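Local coordinates for protein peptidyl tryptophan dihydroxylase (Pseudomonas putida, PDB 7CTQ) that catalyses FAD-dependent dihydroxylation of a peptidyl tryptophan, a step essential for making the tryptophylquinone cofactor, at residues D181-M186 and D323-E328; P286-T291 and G300-F305; V360-V365 and V371-V376. All blocks are in the same frame, centred on the assembly; numbering follows the deposited sequence.

How the interactions relate
Interactions 1 and 2 are buried and share helix 299-327, which meets strand 182-188 at its C-terminal end and helix 285-294 near its start; their centres lie about 37 Å apart, on opposite sides of the centre of the chain. Interaction 3, partly buried and more peripheral, is a beta hairpin whose centre is about 13 Å from that of interaction 2. The two touch: T291 OG1 lies 2.8 Å from V371 N, a probable hydrogen bond, and L301 packs on V371 and E373. Their chemistry differs accordingly: a single indole-to-phenol bond in interaction 1, mostly apolar helix packing without hydrogen bonds between the segments in interaction 2, and paired backbone bonds with charged side chains in interaction 3.

Interaction 1. Residues D181-M186 and D323-E328; sequences DGWAWM and DFYGQE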
loop_
_atom_site.group_PDB
_atom_site.type_symbol
_atom_site.label_atom_id
_atom_site.label_comp_id
_atom_site.label_asym_id
_atom_site.label_seq_id
_atom_site.Cartn_x
_atom_site.Cartn_y
_atom_site.Cartn_z
ATOM N N ASP A 181 22.230 -12.314 4.009
ATOM C CA ASP A 181 21.758 -11.409 5.054
ATOM C C ASP A 181 20.855 -10.328 4.467
ATOM O O ASP A 181 20.757 -9.218 5.001
ATOM C CB ASP A 181 22.937 -10.788 5.811
ATOM C CG ASP A 181 23.839 -9.935 4.905
ATOM O OD1 ASP A 181 23.841 -10.167 3.676
ATOM O OD2 ASP A 181 24.544 -9.039 5.413
ATOM N N GLY A 182 20.206 -10.635 3.351
ATOM C CA GLY A 182 19.354 -9.665 2.701
ATOM C C GLY A 182 18.920 -10.192 1.352
ATOM O O GLY A 182 19.112 -11.365 1.032
ATOM N N TRP A 183 18.326 -9.301 0.569
ATOM C CA TRP A 183 17.999 -9.627 -0.806
ATOM C C TRP A 183 18.193 -8.370 -1.638
ATOM O O TRP A 183 18.141 -7.246 -1.129
ATOM C CB TRP A 183 16.566 -10.202 -0.951
ATOM C CG TRP A 183 15.490 -9.287 -0.468
ATOM C CD1 TRP A 183 15.015 -9.169 0.817
ATOM C CD2 TRP A 183 14.744 -8.357 -1.258
ATOM N NE1 TRP A 183 14.019 -8.218 0.865
ATOM C CE2 TRP A 183 13.829 -7.711 -0.394
ATOM C CE3 TRP A 183 14.746 -8.017 -2.616
ATOM C CZ2 TRP A 183 12.944 -6.723 -0.842
ATOM C CZ3 TRP A 183 13.857 -7.050 -3.060
ATOM C CH2 TRP A 183 12.972 -6.409 -2.175
ATOM N N ALA A 184 18.423 -8.570 -2.929
ATOM C CA ALA A 184 18.682 -7.455 -3.825
ATOM C C ALA A 184 17.719 -7.484 -5.004
ATOM O O ALA A 184 17.340 -8.553 -5.490
ATOM C CB ALA A 184 20.143 -7.471 -4.330
ATOM N N TRP A 185 17.326 -6.296 -5.443
ATOM C CA TRP A 185 16.567 -6.097 -6.665
ATOM C C TRP A 185 17.378 -5.195 -7.585
ATOM O O TRP A 185 17.942 -4.192 -7.135
ATOM C CB TRP A 185 15.217 -5.454 -6.361
ATOM C CG TRP A 185 14.597 -4.722 -7.501
ATOM C CD1 TRP A 185 14.517 -3.367 -7.663
ATOM C CD2 TRP A 185 13.941 -5.302 -8.632
ATOM N NE1 TRP A 185 13.855 -3.069 -8.829
ATOM C CE2 TRP A 185 13.487 -4.239 -9.440
ATOM C CE3 TRP A 185 13.690 -6.619 -9.037
ATOM C CZ2 TRP A 185 12.799 -4.451 -10.634
ATOM C CZ3 TRP A 185 13.011 -6.830 -10.224
ATOM C CH2 TRP A 185 12.566 -5.750 -11.007
ATOM N N MET A 186 17.427 -5.537 -8.873
ATOM C CA MET A 186 18.198 -4.742 -9.823
ATOM C C MET A 186 17.483 -4.663 -11.166
ATOM O O MET A 186 16.768 -5.587 -11.566
ATOM C CB MET A 186 19.612 -5.313 -10.021
ATOM C CG MET A 186 19.616 -6.723 -10.563
ATOM S SD MET A 186 21.216 -7.511 -10.384
ATOM C CE MET A 186 21.049 -8.321 -8.790
ATOM N N ASP A 323 5.319 -14.675 3.916
ATOM C CA ASP A 323 5.288 -15.936 3.183
ATOM C C ASP A 323 6.292 -15.942 2.038
ATOM O O ASP A 323 6.855 -16.994 1.716
ATOM C CB ASP A 323 3.878 -16.197 2.657
ATOM C CG ASP A 323 2.891 -16.532 3.768
ATOM O OD1 ASP A 323 3.326 -16.630 4.929
ATOM O OD2 ASP A 323 1.679 -16.672 3.486
ATOM N N PHE A 324 6.528 -14.788 1.403
ATOM C CA PHE A 324 7.617 -14.711 0.432
ATOM C C PHE A 324 8.955 -14.977 1.106
ATOM O O PHE A 324 9.745 -15.798 0.631
ATOM C CB PHE A 324 7.626 -13.350 -0.269
ATOM C CG PHE A 324 6.554 -13.193 -1.297
ATOM C CD1 PHE A 324 6.348 -14.164 -2.259
ATOM C CD2 PHE A 324 5.721 -12.085 -1.284
ATOM C CE1 PHE A 324 5.337 -14.020 -3.198
ATOM C CE2 PHE A 324 4.717 -11.939 -2.216
ATOM C CZ PHE A 324 4.530 -12.899 -3.179
ATOM N N TYR A 325 9.223 -14.303 2.230
ATOM C CA TYR A 325 10.451 -14.582 2.976
ATOM C C TYR A 325 10.544 -16.058 3.338
ATOM O O TYR A 325 11.632 -16.652 3.306
ATOM C CB TYR A 325 10.518 -13.715 4.241
ATOM C CG TYR A 325 10.997 -12.291 4.012
ATOM C CD1 TYR A 325 12.308 -12.022 3.590
ATOM C CD2 TYR A 325 10.150 -11.206 4.230
ATOM C CE1 TYR A 325 12.756 -10.700 3.394
ATOM C CE2 TYR A 325 10.598 -9.884 4.031
ATOM C CZ TYR A 325 11.896 -9.645 3.610
ATOM O OH TYR A 325 12.330 -8.345 3.408
ATOM N N GLY A 326 9.410 -16.673 3.678
ATOM C CA GLY A 326 9.425 -18.063 4.088
ATOM C C GLY A 326 9.705 -19.034 2.959
ATOM O O GLY A 326 10.124 -20.170 3.221
ATOM N N GLN A 327 9.457 -18.631 1.711
ATOM C CA GLN A 327 9.800 -19.501 0.587
ATOM C C GLN A 327 11.303 -19.744 0.482
ATOM O O GLN A 327 11.719 -20.763 -0.084
ATOM C CB GLN A 327 9.260 -18.914 -0.718
ATOM C CG GLN A 327 7.772 -19.175 -0.902
ATOM C CD GLN A 327 7.256 -18.793 -2.274
ATOM O OE1 GLN A 327 7.034 -17.616 -2.566
ATOM N NE2 GLN A 327 7.047 -19.797 -3.126
ATOM N N GLU A 328 12.125 -18.848 1.022
ATOM C CA GLU A 328 13.576 -19.037 1.046
ATOM C C GLU A 328 13.918 -19.961 2.210
ATOM O O GLU A 328 13.978 -19.534 3.366
ATOM C CB GLU A 328 14.287 -17.692 1.155
ATOM C CG GLU A 328 15.775 -17.792 1.381
ATOM C CD GLU A 328 16.486 -18.586 0.294
ATOM O OE1 GLU A 328 16.781 -19.777 0.512
ATOM O OE2 GLU A 328 16.740 -18.009 -0.781
#
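W183 and Y325 make the whole of this contact, and only 78 Å² is buried between the two segments. The path along W183 begins at CB, which points toward helix segment 323-327. CG stands between the backbone N and the carbonyl carbon (chi1 59°), a rotation that swings the five-membered ring out toward the tyrosine. The first ring atom to meet it is CD1, which lies 3.8 Å from Y325 CE1, a carbon-to-carbon contact. Next comes NE1, and here the contact turns polar: NE1 donates its hydrogen to the Y325 hydroxyl, with NE1 and OH 3.1 Å apart and an N-H...O angle of 153°, moderately straight. The hydroxyl sits at the edge of the indole, close to its plane, as expected for a bond along this N-H. One atom further round, CE2 still passes the same oxygen, at 4.1 Å from Y325 OH.

The two side chains run roughly at right angles, and the five-membered ring and the phenol are inclined at 66° with centroids 5.6 Å apart. The rings meet obliquely, and the directional part of the contact is the hydrogen bond. The oxygen has a second partner, D268 OD2, also through a hydrogen bond, which gives this buried hydroxyl two polar contacts and probably restricts its rotation.

The W183 side chain comes within about 6 Å of the bound FAD, which places the pair close to the flavin site. Around it, the backbone of W183 bonds to T199 on strand 193-201, L270 from a loop touches both side chains, and Y325 O bonds to Q341 NE2; the contact thus ties the sheet to the C-terminal end of helix 299-327.

Interaction 2. Residues P286-T291 and G300-F305; sequences PVVINT and GLARQF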
loop_
_atom_site.group_PDB
_atom_site.type_symbol
_atom_site.label_atom_id
_atom_site.label_comp_id
_atom_site.label_asym_id
_atom_site.label_seq_id
_atom_site.Cartn_x
_atom_site.Cartn_y
_atom_site.Cartn_z
ATOM N N PRO A 286 -12.138 8.186 -0.130
ATOM C CA PRO A 286 -13.163 9.177 -0.510
ATOM C C PRO A 286 -14.488 9.036 0.232
ATOM O O PRO A 286 -15.088 10.062 0.571
ATOM C CB PRO A 286 -13.318 8.956 -2.024
ATOM C CG PRO A 286 -12.001 8.452 -2.456
ATOM C CD PRO A 286 -11.521 7.573 -1.325
ATOM N N VAL A 287 -14.970 7.818 0.514
ATOM C CA VAL A 287 -16.234 7.750 1.242
ATOM C C VAL A 287 -16.041 8.164 2.699
ATOM O O VAL A 287 -16.977 8.678 3.335
ATOM C CB VAL A 287 -16.905 6.362 1.140
ATOM C CG1 VAL A 287 -17.541 6.156 -0.241
ATOM C CG2 VAL A 287 -15.911 5.249 1.453
ATOM N N VAL A 288 -14.858 7.926 3.267
ATOM C CA VAL A 288 -14.622 8.366 4.642
ATOM C C VAL A 288 -14.662 9.891 4.696
ATOM O O VAL A 288 -15.351 10.489 5.535
ATOM C CB VAL A 288 -13.292 7.793 5.175
ATOM C CG1 VAL A 288 -12.907 8.436 6.513
ATOM C CG2 VAL A 288 -13.399 6.249 5.357
ATOM N N ILE A 289 -13.953 10.536 3.766
ATOM C CA ILE A 289 -13.979 11.998 3.646
ATOM C C ILE A 289 -15.406 12.491 3.424
ATOM O O ILE A 289 -15.866 13.441 4.070
ATOM C CB ILE A 289 -13.030 12.433 2.515
ATOM C CG1 ILE A 289 -11.607 11.986 2.854
ATOM C CG2 ILE A 289 -13.090 13.959 2.253
ATOM C CD1 ILE A 289 -10.620 12.096 1.715
ATOM N N ASN A 290 -16.127 11.845 2.504
ATOM C CA ASN A 290 -17.509 12.218 2.223
ATOM C C ASN A 290 -18.360 12.187 3.489
ATOM O O ASN A 290 -19.199 13.075 3.713
ATOM C CB ASN A 290 -18.078 11.282 1.147
ATOM C CG ASN A 290 -19.465 11.673 0.705
ATOM O OD1 ASN A 290 -19.702 12.814 0.294
ATOM N ND2 ASN A 290 -20.404 10.728 0.789
ATOM N N THR A 291 -18.134 11.190 4.347
ATOM C CA THR A 291 -18.834 11.156 5.624
ATOM C C THR A 291 -18.372 12.292 6.524
ATOM O O THR A 291 -19.194 12.964 7.155
ATOM C CB THR A 291 -18.632 9.806 6.311
ATOM O OG1 THR A 291 -18.833 8.752 5.354
ATOM C CG2 THR A 291 -19.636 9.643 7.477
ATOM N N GLY A 300 -16.844 9.802 14.352
ATOM C CA GLY A 300 -16.329 8.673 15.112
ATOM C C GLY A 300 -16.400 7.382 14.317
ATOM O O GLY A 300 -15.414 6.643 14.211
ATOM N N LEU A 301 -17.568 7.104 13.730
ATOM C CA LEU A 301 -17.716 5.907 12.907
ATOM C C LEU A 301 -16.788 5.957 11.709
ATOM O O LEU A 301 -16.114 4.971 11.390
ATOM C CB LEU A 301 -19.158 5.755 12.439
ATOM C CG LEU A 301 -20.225 5.474 13.494
ATOM C CD1 LEU A 301 -21.623 5.597 12.877
ATOM C CD2 LEU A 301 -20.006 4.097 14.112
ATOM N N ALA A 302 -16.742 7.099 11.027
ATOM C CA ALA A 302 -15.887 7.216 9.856
ATOM C C ALA A 302 -14.427 7.036 10.228
ATOM O O ALA A 302 -13.665 6.401 9.490
ATOM C CB ALA A 302 -16.114 8.571 9.162
ATOM N N ARG A 303 -14.014 7.578 11.376
ATOM C CA ARG A 303 -12.617 7.432 11.769
ATOM C C ARG A 303 -12.298 5.979 12.080
ATOM O O ARG A 303 -11.255 5.463 11.662
ATOM C CB ARG A 303 -12.292 8.319 12.976
ATOM C CG ARG A 303 -12.285 9.834 12.664
ATOM C CD ARG A 303 -12.402 10.697 13.938
ATOM N NE ARG A 303 -11.116 10.786 14.623
ATOM C CZ ARG A 303 -10.826 11.655 15.587
ATOM N NH1 ARG A 303 -9.620 11.639 16.139
ATOM N NH2 ARG A 303 -11.735 12.532 16.001
ATOM N N GLN A 304 -13.202 5.304 12.798
ATOM C CA GLN A 304 -12.988 3.898 13.116
ATOM C C GLN A 304 -12.951 3.057 11.848
ATOM O O GLN A 304 -12.126 2.146 11.716
ATOM C CB GLN A 304 -14.081 3.404 14.061
ATOM C CG GLN A 304 -13.904 1.927 14.445
ATOM C CD GLN A 304 -15.037 1.398 15.307
ATOM O OE1 GLN A 304 -15.720 2.166 15.971
ATOM N NE2 GLN A 304 -15.240 0.073 15.295
ATOM N N PHE A 305 -13.813 3.373 10.880
ATOM C CA PHE A 305 -13.816 2.613 9.637
ATOM C C PHE A 305 -12.452 2.678 8.951
ATOM O O PHE A 305 -11.912 1.650 8.515
ATOM C CB PHE A 305 -14.924 3.124 8.705
ATOM C CG PHE A 305 -15.077 2.300 7.469
ATOM C CD1 PHE A 305 -14.323 2.579 6.333
ATOM C CD2 PHE A 305 -15.946 1.218 7.450
ATOM C CE1 PHE A 305 -14.423 1.792 5.194
ATOM C CE2 PHE A 305 -16.071 0.429 6.306
ATOM C CZ PHE A 305 -15.299 0.712 5.179
#
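A302 and V288 face each other where helices 285-294 and 299-327 pass almost antiparallel, at 164° between their directions. The axes of the short segments approach to 9.3 Å, and the backbones come close at this point, with V288 CA and A302 CA separated by 5.5 Å. A methyl on A302 is small enough to fit such an approach. Its CB lies 4.0 Å from T291 CB, and the T291 CG2 methyl is equally near, so the alanine is met by two atoms of one neighbour and, from the next turn back, by V288.

V288 uses both its branches. CG1, anti to its own backbone N (chi1 170°), turns onto the alanine residue and lies 3.7 Å from A302 O, with A302 CB a little further off. CG2 goes instead to F305, one turn along, reaching its CD1 at 3.9 Å; the methyl approaches the ring obliquely. F305 also touches P364 and L366 of strand 359-367, joining the hairpin to this helix pair.

T291 keeps its polar atom out of the interface. OG1 bonds back to V287 O at 2.7 Å, the familiar helical threonine bond one turn back, and that carbonyl also accepts from T291 N, the two donors arriving from opposite faces of its plane.

The link between the segments is therefore one of carbon against carbon, together with the backbone of A302: the single hydroxyl in reach is spent on its own helix and on V371 N, and the fit probably rests on shape and on burying apolar groups, with nothing directional between the helices.

Interaction 3. Residues V360-V365 and V371-V376; sequences VERRPV and VDEAEV
R362 and E373 touch across an antiparallel beta hairpin, strands 359-367 and 370-378, whose short segments run at 145° to each other. Six backbone bonds satisfy the donors and acceptors of the three hydrogen-bonded pairs, E361 with V376, R363 with A374 and V365 with D372. They are not equally directed. V376 N meets E361 O at 2.8 Å and almost straight (177°), whereas V365 N reaches D372 O at 3.0 Å from well above the carbonyl plane. D372 OD1 turns back to accept from E373 N with its anti lone pair and also pairs with R298.

The alternating pairs leave two faces. On the one bearing E361, R363 and V376, R363 grips E361 OE2 side-on through NE and NH2, both nitrogens approaching from the same face of the carboxylate plane; NH1 bonds to P383 O, and E361 OE1 has R359. R363 CG lies 3.6 Å from V376 CG2, while the V365 and V376 side chains pass in opposite directions, CG1 to CG1, and W387 from a loop touches V365, A374 and V376.

On the other face, E373 lies against the arginine methylenes: its CD is 3.4 Å from R362 CG and its OE1 3.3 Å from R362 CD. The planes of guanidinium and carboxylate stand 80° apart, and the charges stay beyond salt-bridge distance. Putting an alanine in place of E373 would probably strip the R362 methylenes of this cover and leave E375, reached through a water, as the remaining one of two carboxylates near the guanidinium. E375 OE2 is taken by R399, and that water links R362 to E375, accepting from R362 NE at 2.8 Å and donating to E375 OE1 at 3.1 Å.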
loop_
_atom_site.group_PDB
_atom_site.type_symbol
_atom_site.label_atom_id
_atom_site.label_comp_id
_atom_site.label_asym_id
_atom_site.label_seq_id
_atom_site.Cartn_x
_atom_site.Cartn_y
_atom_site.Cartn_z
ATOM N N VAL A 360 -22.490 -11.119 17.092
ATOM C CA VAL A 360 -23.264 -10.038 16.491
ATOM C C VAL A 360 -22.911 -8.754 17.233
ATOM O O VAL A 360 -23.072 -8.668 18.458
ATOM C CB VAL A 360 -24.771 -10.311 16.561
ATOM C CG1 VAL A 360 -25.517 -9.084 16.123
ATOM C CG2 VAL A 360 -25.155 -11.520 15.696
ATOM N N GLU A 361 -22.413 -7.767 16.502
ATOM C CA GLU A 361 -22.006 -6.498 17.081
ATOM C C GLU A 361 -22.366 -5.377 16.120
ATOM O O GLU A 361 -22.430 -5.574 14.904
ATOM C CB GLU A 361 -20.487 -6.458 17.384
ATOM C CG GLU A 361 -20.050 -7.343 18.545
ATOM C CD GLU A 361 -18.580 -7.168 18.908
ATOM O OE1 GLU A 361 -17.977 -8.136 19.410
ATOM O OE2 GLU A 361 -18.022 -6.070 18.694
ATOM N N ARG A 362 -22.599 -4.195 16.687
ATOM C CA ARG A 362 -22.808 -2.984 15.904
ATOM C C ARG A 362 -21.446 -2.415 15.500
ATOM O O ARG A 362 -20.618 -2.105 16.360
ATOM C CB ARG A 362 -23.615 -1.973 16.726
ATOM C CG ARG A 362 -24.442 -0.998 15.915
ATOM C CD ARG A 362 -25.296 -0.122 16.834
ATOM N NE ARG A 362 -25.850 -0.917 17.918
ATOM C CZ ARG A 362 -25.609 -0.725 19.213
ATOM N NH1 ARG A 362 -24.813 0.255 19.618
ATOM N NH2 ARG A 362 -26.173 -1.531 20.103
ATOM N N ARG A 363 -21.208 -2.292 14.203
ATOM C CA ARG A 363 -19.901 -1.934 13.676
ATOM C C ARG A 363 -20.098 -0.978 12.514
ATOM O O ARG A 363 -21.198 -0.892 11.960
ATOM C CB ARG A 363 -19.119 -3.172 13.203
ATOM C CG ARG A 363 -18.827 -4.195 14.300
ATOM C CD ARG A 363 -17.793 -3.678 15.294
ATOM N NE ARG A 363 -17.289 -4.754 16.157
ATOM C CZ ARG A 363 -16.223 -5.494 15.855
ATOM N NH1 ARG A 363 -15.573 -5.268 14.716
ATOM N NH2 ARG A 363 -15.803 -6.449 16.679
ATOM N N PRO A 364 -19.046 -0.247 12.119
ATOM C CA PRO A 364 -19.140 0.621 10.934
ATOM C C PRO A 364 -19.350 -0.164 9.644
ATOM O O PRO A 364 -18.735 -1.210 9.424
ATOM C CB PRO A 364 -17.779 1.337 10.909
ATOM C CG PRO A 364 -17.254 1.234 12.305
ATOM C CD PRO A 364 -17.783 -0.061 12.849
ATOM N N VAL A 365 -20.198 0.388 8.764
ATOM C CA VAL A 365 -20.501 -0.169 7.445
ATOM C C VAL A 365 -20.543 0.972 6.433
ATOM O O VAL A 365 -20.674 2.140 6.796
ATOM C CB VAL A 365 -21.842 -0.932 7.423
ATOM C CG1 VAL A 365 -21.843 -2.055 8.437
ATOM C CG2 VAL A 365 -22.998 0.018 7.714
ATOM N N VAL A 371 -20.251 6.323 5.788
ATOM C CA VAL A 371 -20.040 5.355 6.857
ATOM C C VAL A 371 -21.216 5.465 7.811
ATOM O O VAL A 371 -21.510 6.541 8.342
ATOM C CB VAL A 371 -18.701 5.588 7.576
ATOM C CG1 VAL A 371 -18.531 4.608 8.770
ATOM C CG2 VAL A 371 -17.549 5.439 6.596
ATOM N N ASP A 372 -21.932 4.368 7.972
ATOM C CA ASP A 372 -23.036 4.288 8.909
ATOM C C ASP A 372 -22.660 3.216 9.912
ATOM O O ASP A 372 -21.491 2.836 10.013
ATOM C CB ASP A 372 -24.347 3.973 8.173
ATOM C CG ASP A 372 -25.584 4.529 8.878
ATOM O OD1 ASP A 372 -25.694 4.403 10.124
ATOM O OD2 ASP A 372 -26.469 5.089 8.175
ATOM N N GLU A 373 -23.638 2.718 10.646
ATOM C CA GLU A 373 -23.422 1.707 11.657
ATOM C C GLU A 373 -24.551 0.700 11.515
ATOM O O GLU A 373 -25.692 1.084 11.243
ATOM C CB GLU A 373 -23.408 2.343 13.048
ATOM C CG GLU A 373 -22.781 1.514 14.124
ATOM C CD GLU A 373 -23.036 2.097 15.509
ATOM O OE1 GLU A 373 -24.114 2.698 15.707
ATOM O OE2 GLU A 373 -22.162 1.951 16.393
ATOM N N ALA A 374 -24.235 -0.584 11.661
ATOM C CA ALA A 374 -25.268 -1.604 11.566
ATOM C C ALA A 374 -24.815 -2.814 12.351
ATOM O O ALA A 374 -23.625 -2.989 12.622
ATOM C CB ALA A 374 -25.567 -1.992 10.107
ATOM N N GLU A 375 -25.786 -3.631 12.749
ATOM C CA GLU A 375 -25.476 -4.934 13.315
ATOM C C GLU A 375 -24.856 -5.794 12.222
ATOM O O GLU A 375 -25.455 -5.989 11.161
ATOM C CB GLU A 375 -26.731 -5.593 13.883
ATOM C CG GLU A 375 -27.200 -4.971 15.197
ATOM C CD GLU A 375 -27.966 -5.954 16.075
ATOM O OE1 GLU A 375 -28.216 -5.622 17.251
ATOM O OE2 GLU A 375 -28.324 -7.056 15.589
ATOM N N VAL A 376 -23.635 -6.260 12.455
ATOM C CA VAL A 376 -22.941 -7.128 11.516
ATOM C C VAL A 376 -22.547 -8.374 12.283
ATOM O O VAL A 376 -22.686 -8.443 13.504
ATOM C CB VAL A 376 -21.702 -6.453 10.886
ATOM C CG1 VAL A 376 -22.103 -5.139 10.200
ATOM C CG2 VAL A 376 -20.660 -6.188 11.959
HETATM O O HOH W 1 -28.058 -2.578 17.798
#